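Local coordinates for antigen TpF1 (Treponema pallidum, PDB 2FJC), which is a Dps-family mini-ferritin that binds ferric iron and probably oxidises and stores iron within a shell of twelve subunits, at residues B[12-17]-B[127-132]; B[49-54]-B[104-109]; B[118-123]-B[134-139]. All blocks are in the same frame, centred on the assembly; numbering follows the deposited sequence.

Interaction 1: B[12-17]-B[127-132]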
# COMPACT_ATOMS: atom_id res chain seq x y z
N ALA B 12 16.65 -40.50 -8.28
CA ALA B 12 16.45 -41.24 -7.04
C ALA B 12 17.37 -40.71 -5.96
O ALA B 12 16.97 -40.56 -4.80
CB ALA B 12 16.73 -42.71 -7.25
N ALA B 13 18.62 -40.45 -6.33
CA ALA B 13 19.58 -39.94 -5.37
C ALA B 13 19.18 -38.54 -4.90
O ALA B 13 19.28 -38.21 -3.72
CB ALA B 13 20.96 -39.90 -5.99
N ILE B 14 18.71 -37.72 -5.83
CA ILE B 14 18.27 -36.37 -5.50
C ILE B 14 17.05 -36.42 -4.58
O ILE B 14 16.99 -35.68 -3.60
CB ILE B 14 17.95 -35.57 -6.78
CG1 ILE B 14 19.25 -35.20 -7.49
CG2 ILE B 14 17.17 -34.32 -6.44
CD1 ILE B 14 19.07 -34.63 -8.87
N CYS B 15 16.09 -37.28 -4.89
CA CYS B 15 14.89 -37.41 -4.06
C CYS B 15 15.25 -37.83 -2.65
O CYS B 15 14.63 -37.38 -1.69
CB CYS B 15 13.93 -38.44 -4.65
SG CYS B 15 13.05 -37.85 -6.09
N GLU B 16 16.24 -38.71 -2.52
CA GLU B 16 16.65 -39.18 -1.20
C GLU B 16 17.21 -37.99 -0.41
O GLU B 16 16.95 -37.85 0.78
CB GLU B 16 17.70 -40.29 -1.34
CG GLU B 16 17.73 -41.25 -0.15
CD GLU B 16 16.33 -41.68 0.30
OE1 GLU B 16 15.54 -42.13 -0.57
OE2 GLU B 16 16.01 -41.57 1.51
N GLN B 17 17.98 -37.15 -1.07
CA GLN B 17 18.55 -35.97 -0.44
C GLN B 17 17.43 -35.03 -0.03
O GLN B 17 17.39 -34.54 1.11
CB GLN B 17 19.49 -35.25 -1.41
CG GLN B 17 20.88 -35.87 -1.52
CD GLN B 17 21.68 -35.69 -0.24
OE1 GLN B 17 22.15 -34.59 0.07
NE2 GLN B 17 21.82 -36.78 0.52
N SER B 127 23.54 -33.77 -13.00
CA SER B 127 22.51 -34.55 -13.68
C SER B 127 21.59 -33.71 -14.54
O SER B 127 20.66 -34.23 -15.14
CB SER B 127 21.67 -35.32 -12.66
OG SER B 127 20.93 -34.43 -11.84
N GLY B 128 21.85 -32.41 -14.60
CA GLY B 128 21.01 -31.55 -15.42
C GLY B 128 19.67 -31.14 -14.82
O GLY B 128 18.84 -30.54 -15.50
N ASP B 129 19.45 -31.46 -13.55
CA ASP B 129 18.21 -31.07 -12.89
C ASP B 129 18.33 -29.59 -12.52
O ASP B 129 18.54 -29.22 -11.36
CB ASP B 129 17.98 -31.92 -11.63
CG ASP B 129 16.61 -31.68 -11.00
OD1 ASP B 129 15.97 -30.65 -11.34
OD2 ASP B 129 16.17 -32.52 -10.17
N ALA B 130 18.19 -28.74 -13.54
CA ALA B 130 18.31 -27.30 -13.39
C ALA B 130 17.38 -26.71 -12.33
O ALA B 130 17.80 -25.90 -11.51
CB ALA B 130 18.08 -26.62 -14.74
N VAL B 131 16.12 -27.13 -12.34
CA VAL B 131 15.15 -26.63 -11.38
C VAL B 131 15.57 -26.90 -9.93
O VAL B 131 15.59 -26.00 -9.10
CB VAL B 131 13.75 -27.23 -11.61
CG1 VAL B 131 12.83 -26.91 -10.45
CG2 VAL B 131 13.17 -26.67 -12.89
N THR B 132 15.89 -28.15 -9.63
CA THR B 132 16.30 -28.48 -8.27
C THR B 132 17.56 -27.69 -7.92
O THR B 132 17.72 -27.22 -6.80
CB THR B 132 16.58 -29.97 -8.12
OG1 THR B 132 15.38 -30.70 -8.39
CG2 THR B 132 17.06 -30.29 -6.71
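Ile14 and Thr132, whose CA atoms at 8.6 Å are the nearest pair between the segments, set helix 8-38 beside the turn that leads into helix 130-154. Ile14 supplies the whole of the first segment's side of the contact. Its CG1 branch stays extended at chi2 (170°), which carries CD1 up to two polar groups: Ser127 OG lies 3.5 Å from CD1, and Asp129 OD2 lies 3.8 Å from the same methyl. The shorter branch, CG2, passes the Thr132 methyl CG2 at 4.0 Å, the two side chains sliding by in opposite directions. This is the short connection between the third and fourth long helices of the ferritin-like four-helix bundle. Helix 99-127 ends there in a Schellman motif with Gly128 at positive phi, and Asp129 follows at once as N-cap of the next helix. The Asp129 carboxylate folds back over the first turn, its CG opposite the backbone N (chi1 -172°), and Thr132 grips it twice: the amide N reaches OD1 at 3.0 Å in a nearly straight bond (164°), and OG1 reaches OD2 at 2.7 Å. Both donors come from above the carboxylate plane. Arg68 adds a salt bridge to Asp129 OD1 and a hydrogen bond to Thr132 OG1, so the buried acid has a charge partner, which would probably help keep it ionised. Ser127 OG bonds back to the carbonyl oxygens of Leu123 and Ala124. Ile14 itself also leans on Leu123 and Leu72, while Ala130 packs against Gln121 of a neighbouring subunit.

Interaction 2: B[49-54]-B[104-109]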
# COMPACT_ATOMS: atom_id res chain seq x y z
N GLU B 49 13.07 -12.08 17.74
CA GLU B 49 12.56 -11.76 16.41
C GLU B 49 13.40 -12.37 15.30
O GLU B 49 12.85 -12.83 14.30
CB GLU B 49 12.49 -10.24 16.23
CG GLU B 49 11.26 -9.61 16.89
CD GLU B 49 11.42 -8.12 17.18
OE1 GLU B 49 12.27 -7.47 16.54
OE2 GLU B 49 10.67 -7.60 18.04
N LEU B 50 14.72 -12.38 15.48
CA LEU B 50 15.60 -12.97 14.48
C LEU B 50 15.26 -14.46 14.32
O LEU B 50 15.17 -14.97 13.20
CB LEU B 50 17.05 -12.82 14.90
CG LEU B 50 18.09 -13.54 14.03
CD1 LEU B 50 18.11 -12.94 12.66
CD2 LEU B 50 19.47 -13.40 14.65
N LEU B 51 15.06 -15.14 15.44
CA LEU B 51 14.73 -16.55 15.43
C LEU B 51 13.44 -16.80 14.66
O LEU B 51 13.31 -17.81 13.95
CB LEU B 51 14.59 -17.06 16.88
CG LEU B 51 15.78 -17.73 17.58
CD1 LEU B 51 17.01 -17.79 16.67
CD2 LEU B 51 16.09 -16.99 18.87
N GLU B 52 12.48 -15.89 14.79
CA GLU B 52 11.22 -16.04 14.08
C GLU B 52 11.48 -15.89 12.58
O GLU B 52 10.96 -16.66 11.78
CB GLU B 52 10.20 -15.01 14.55
CG GLU B 52 8.92 -15.00 13.73
CD GLU B 52 7.84 -14.10 14.31
OE1 GLU B 52 8.18 -13.00 14.79
OE2 GLU B 52 6.66 -14.50 14.29
N GLU B 53 12.28 -14.90 12.20
CA GLU B 53 12.61 -14.70 10.79
C GLU B 53 13.17 -16.02 10.27
O GLU B 53 12.81 -16.48 9.19
CB GLU B 53 13.66 -13.61 10.62
CG GLU B 53 13.14 -12.19 10.64
CD GLU B 53 14.27 -11.16 10.59
OE1 GLU B 53 15.20 -11.31 9.75
OE2 GLU B 53 14.21 -10.20 11.39
N TYR B 54 14.05 -16.62 11.07
CA TYR B 54 14.67 -17.88 10.69
C TYR B 54 13.68 -19.01 10.48
O TYR B 54 13.72 -19.68 9.45
CB TYR B 54 15.71 -18.32 11.72
CG TYR B 54 17.01 -17.53 11.72
CD1 TYR B 54 17.36 -16.72 10.62
CD2 TYR B 54 17.90 -17.62 12.78
CE1 TYR B 54 18.58 -16.03 10.60
CE2 TYR B 54 19.12 -16.93 12.76
CZ TYR B 54 19.45 -16.14 11.67
OH TYR B 54 20.65 -15.47 11.66
N ALA B 104 24.85 -19.96 18.59
CA ALA B 104 25.95 -20.82 18.18
C ALA B 104 25.39 -22.14 17.67
O ALA B 104 25.91 -22.72 16.72
CB ALA B 104 26.89 -21.08 19.35
N ARG B 105 24.32 -22.60 18.30
CA ARG B 105 23.70 -23.85 17.88
C ARG B 105 22.97 -23.72 16.54
O ARG B 105 23.07 -24.63 15.71
CB ARG B 105 22.76 -24.38 18.96
CG ARG B 105 23.50 -24.75 20.22
CD ARG B 105 22.61 -25.28 21.31
NE ARG B 105 23.33 -25.28 22.58
CZ ARG B 105 22.80 -25.62 23.75
NH1 ARG B 105 21.53 -26.01 23.83
NH2 ARG B 105 23.53 -25.55 24.85
N VAL B 106 22.25 -22.62 16.31
CA VAL B 106 21.58 -22.51 15.02
C VAL B 106 22.64 -22.33 13.93
O VAL B 106 22.48 -22.83 12.83
CB VAL B 106 20.53 -21.34 14.96
CG1 VAL B 106 19.75 -21.28 16.24
CG2 VAL B 106 21.19 -20.03 14.64
N LYS B 107 23.72 -21.62 14.23
CA LYS B 107 24.78 -21.43 13.25
C LYS B 107 25.31 -22.81 12.85
O LYS B 107 25.55 -23.09 11.68
CB LYS B 107 25.91 -20.59 13.83
CG LYS B 107 27.10 -20.39 12.89
CD LYS B 107 28.09 -19.39 13.45
CE LYS B 107 29.21 -19.09 12.48
NZ LYS B 107 30.14 -20.23 12.36
N ARG B 108 25.48 -23.67 13.85
CA ARG B 108 25.99 -25.01 13.63
C ARG B 108 25.02 -25.81 12.74
O ARG B 108 25.45 -26.50 11.81
CB ARG B 108 26.18 -25.71 14.98
CG ARG B 108 27.20 -26.83 15.01
CD ARG B 108 27.42 -27.32 16.46
NE ARG B 108 27.80 -26.22 17.34
CZ ARG B 108 27.49 -26.15 18.64
NH1 ARG B 108 26.80 -27.14 19.21
NH2 ARG B 108 27.86 -25.09 19.36
N ASP B 109 23.73 -25.71 13.03
CA ASP B 109 22.72 -26.41 12.24
C ASP B 109 22.63 -25.85 10.82
O ASP B 109 22.41 -26.59 9.86
CB ASP B 109 21.35 -26.36 12.92
CG ASP B 109 21.26 -27.25 14.15
OD1 ASP B 109 22.04 -28.22 14.24
OD2 ASP B 109 20.39 -27.00 15.02
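Tyr54 and Val106 meet across the interior of the ferritin-like bundle, where helix 44-71 and helix 99-127 run in the same direction, the parallel relation that follows from the long crossover joining them. The contact is small, 82 Å² in all, and wholly apolar. Leu51 and Val106 have the closest CA atoms, 9.1 Å apart, so side chains must bridge the distance. Val106 does so with both methyls. Its chi1 of -41° sets CG1 beside the backbone N and CG2 between N and the carbonyl carbon, and the two branches go to different partners: CG2 comes to 4.2 Å from Tyr54 CE2, while CG1 only just reaches Leu51 CD1 at 4.5 Å. The methyl approaches the tyrosine ring obliquely, and the two side chains cross at about a right angle. On one face of the ring sits the carbonyl O of Leu50, one turn back in its own helix, 3.5 Å above the plane and displaced toward the rim. Phe110, a turn beyond Val106, adds an edge-to-face ring contact with Tyr54. Ala146 and Leu150 of helix 130-154 also pack on the tyrosine, and Val106 touches Leu150 as well as Leu32 and Tyr35 of helix 8-38; this one valine therefore contacts all three other long helices. A bound iron(III) ion lies about 8 Å from the Leu51 side chain. With carbon meeting carbon at distances of 4.2 Å and more, the contact has little directional character: it fills the space between these helices with apolar side chains and has no polar bond to fix its geometry.

Interaction 3: B[118-123]-B[134-139]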
# COMPACT_ATOMS: atom_id res chain seq x y z
N SER B 118 24.59 -28.43 -0.33
CA SER B 118 25.61 -28.34 -1.37
C SER B 118 25.77 -29.67 -2.10
O SER B 118 25.99 -29.69 -3.31
CB SER B 118 26.95 -27.92 -0.77
OG SER B 118 26.98 -26.53 -0.52
N GLN B 119 25.66 -30.78 -1.38
CA GLN B 119 25.80 -32.08 -2.01
C GLN B 119 24.67 -32.25 -3.02
O GLN B 119 24.88 -32.76 -4.12
CB GLN B 119 25.74 -33.20 -0.98
CG GLN B 119 26.74 -33.02 0.15
CD GLN B 119 26.61 -34.09 1.22
OE1 GLN B 119 25.50 -34.49 1.59
NE2 GLN B 119 27.74 -34.56 1.73
N THR B 120 23.48 -31.82 -2.64
CA THR B 120 22.33 -31.92 -3.50
C THR B 120 22.49 -31.02 -4.72
O THR B 120 22.16 -31.42 -5.84
CB THR B 120 21.05 -31.54 -2.76
OG1 THR B 120 20.93 -32.36 -1.60
CG2 THR B 120 19.84 -31.75 -3.65
N GLN B 121 23.00 -29.81 -4.52
CA GLN B 121 23.16 -28.93 -5.65
C GLN B 121 24.16 -29.52 -6.63
O GLN B 121 23.95 -29.41 -7.84
CB GLN B 121 23.52 -27.50 -5.20
CG GLN B 121 24.91 -26.96 -5.43
CD GLN B 121 25.33 -26.85 -6.89
OE1 GLN B 121 24.61 -26.30 -7.73
NE2 GLN B 121 26.51 -27.36 -7.18
N VAL B 122 25.20 -30.18 -6.13
CA VAL B 122 26.18 -30.81 -7.00
C VAL B 122 25.51 -31.93 -7.80
O VAL B 122 25.71 -32.04 -9.00
CB VAL B 122 27.39 -31.38 -6.20
CG1 VAL B 122 28.23 -32.31 -7.06
CG2 VAL B 122 28.25 -30.23 -5.70
N LEU B 123 24.71 -32.75 -7.12
CA LEU B 123 24.01 -33.85 -7.79
C LEU B 123 23.11 -33.31 -8.88
O LEU B 123 23.13 -33.79 -10.02
CB LEU B 123 23.14 -34.63 -6.80
CG LEU B 123 23.84 -35.63 -5.88
CD1 LEU B 123 22.80 -36.29 -4.97
CD2 LEU B 123 24.55 -36.69 -6.71
N GLY B 134 18.51 -24.72 -8.97
CA GLY B 134 18.12 -23.36 -8.63
C GLY B 134 17.43 -23.24 -7.28
O GLY B 134 17.68 -22.30 -6.53
N ILE B 135 16.57 -24.19 -6.97
CA ILE B 135 15.88 -24.18 -5.70
C ILE B 135 16.87 -24.31 -4.54
O ILE B 135 16.84 -23.51 -3.61
CB ILE B 135 14.84 -25.32 -5.62
CG1 ILE B 135 13.65 -25.00 -6.54
CG2 ILE B 135 14.38 -25.54 -4.18
CD1 ILE B 135 12.61 -26.12 -6.61
N ILE B 136 17.74 -25.31 -4.59
CA ILE B 136 18.71 -25.48 -3.51
C ILE B 136 19.68 -24.31 -3.44
O ILE B 136 19.99 -23.83 -2.35
CB ILE B 136 19.51 -26.81 -3.64
CG1 ILE B 136 18.71 -27.95 -3.03
CG2 ILE B 136 20.84 -26.71 -2.91
CD1 ILE B 136 17.49 -28.26 -3.77
N THR B 137 20.15 -23.84 -4.59
CA THR B 137 21.08 -22.72 -4.60
C THR B 137 20.48 -21.47 -3.94
O THR B 137 21.18 -20.75 -3.23
CB THR B 137 21.52 -22.37 -6.05
OG1 THR B 137 22.20 -23.50 -6.62
CG2 THR B 137 22.45 -21.18 -6.05
N ASP B 138 19.19 -21.21 -4.17
CA ASP B 138 18.54 -20.05 -3.57
C ASP B 138 18.57 -20.18 -2.05
O ASP B 138 18.83 -19.22 -1.33
CB ASP B 138 17.08 -19.92 -4.02
CG ASP B 138 16.95 -19.35 -5.44
OD1 ASP B 138 17.96 -18.83 -5.97
OD2 ASP B 138 15.83 -19.42 -6.00
N ILE B 139 18.30 -21.38 -1.57
CA ILE B 139 18.30 -21.66 -0.15
C ILE B 139 19.73 -21.54 0.38
O ILE B 139 19.96 -20.98 1.45
CB ILE B 139 17.76 -23.07 0.11
CG1 ILE B 139 16.28 -23.12 -0.26
CG2 ILE B 139 17.98 -23.46 1.56
CD1 ILE B 139 15.66 -24.52 -0.24
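Ile136 projects from helix 134-139 onto helix 118-123 and divides its two branches between consecutive residues. Its CG2 methyl rests 3.6 Å from Gln121 CB and 4.1 Å from the Gln121 backbone N, pressing close to the helix surface itself. The CG1 branch turns to Thr120, whose methyl CG2 stands 4.0 Å from Ile136 CG1, the two side chains crossing at about a right angle. Thr120 presents that methyl because CG2 lies anti to the backbone N (chi1 -56° for OG1), which leaves OG1 beside the backbone N, where it is hydrogen-bonded to His21 of helix 8-38. Thr137, next in sequence to Ile136, comes near the Gln121 side chain, its own hydroxyl bonded back to the carbonyl O of Asp133. Behind these side chains the backbones come near, with the CA atoms of Gln121 and Ile136 6.0 Å apart. The local axes approach to 9.0 Å and cross at -150°, the antiparallel packing of a helical hairpin, formed by the third and fourth long helices of the bundle a short way from the turn that joins them. Phe117 packs on Ile136 from the preceding turn of helix 99-127, and Leu18 touches Thr120. Ala130 of one neighbouring subunit packs on both Gln121 and Thr137, and Asp138 makes a salt bridge to Arg141 of a different one. Thr120 thus offers its methyl while its hydroxyl is engaged by His21, and Thr137 OG1 already has its hydrogen bond within its own helix. The close carbon contacts are those of Ile136 with Thr120 and Gln121, so helix-helix adhesion here rests mainly on van der Waals packing around one branched isoleucine.

Overall arrangement
All three contacts are buried, yet they lie in different parts of the bundle. Interactions 1 and 3 are neighbours, centres about 9 Å apart, sharing helix 130-154 and touching each other where Ile14 and Gln17 pack on Leu123; both reach the same adjoining subunit. Interaction 2 sits on the opposite side of the chain's centre, about 27 Å from interaction 1 and 21 Å from interaction 3 between centres, and shares helix 99-127 with the latter. Chemistry follows place: the turn-side contact sets a hydrocarbon side chain against a largely polar capping turn, the hairpin contact packs close backbones, and the contact across the bundle spans a wider gap with apolar side chains alone.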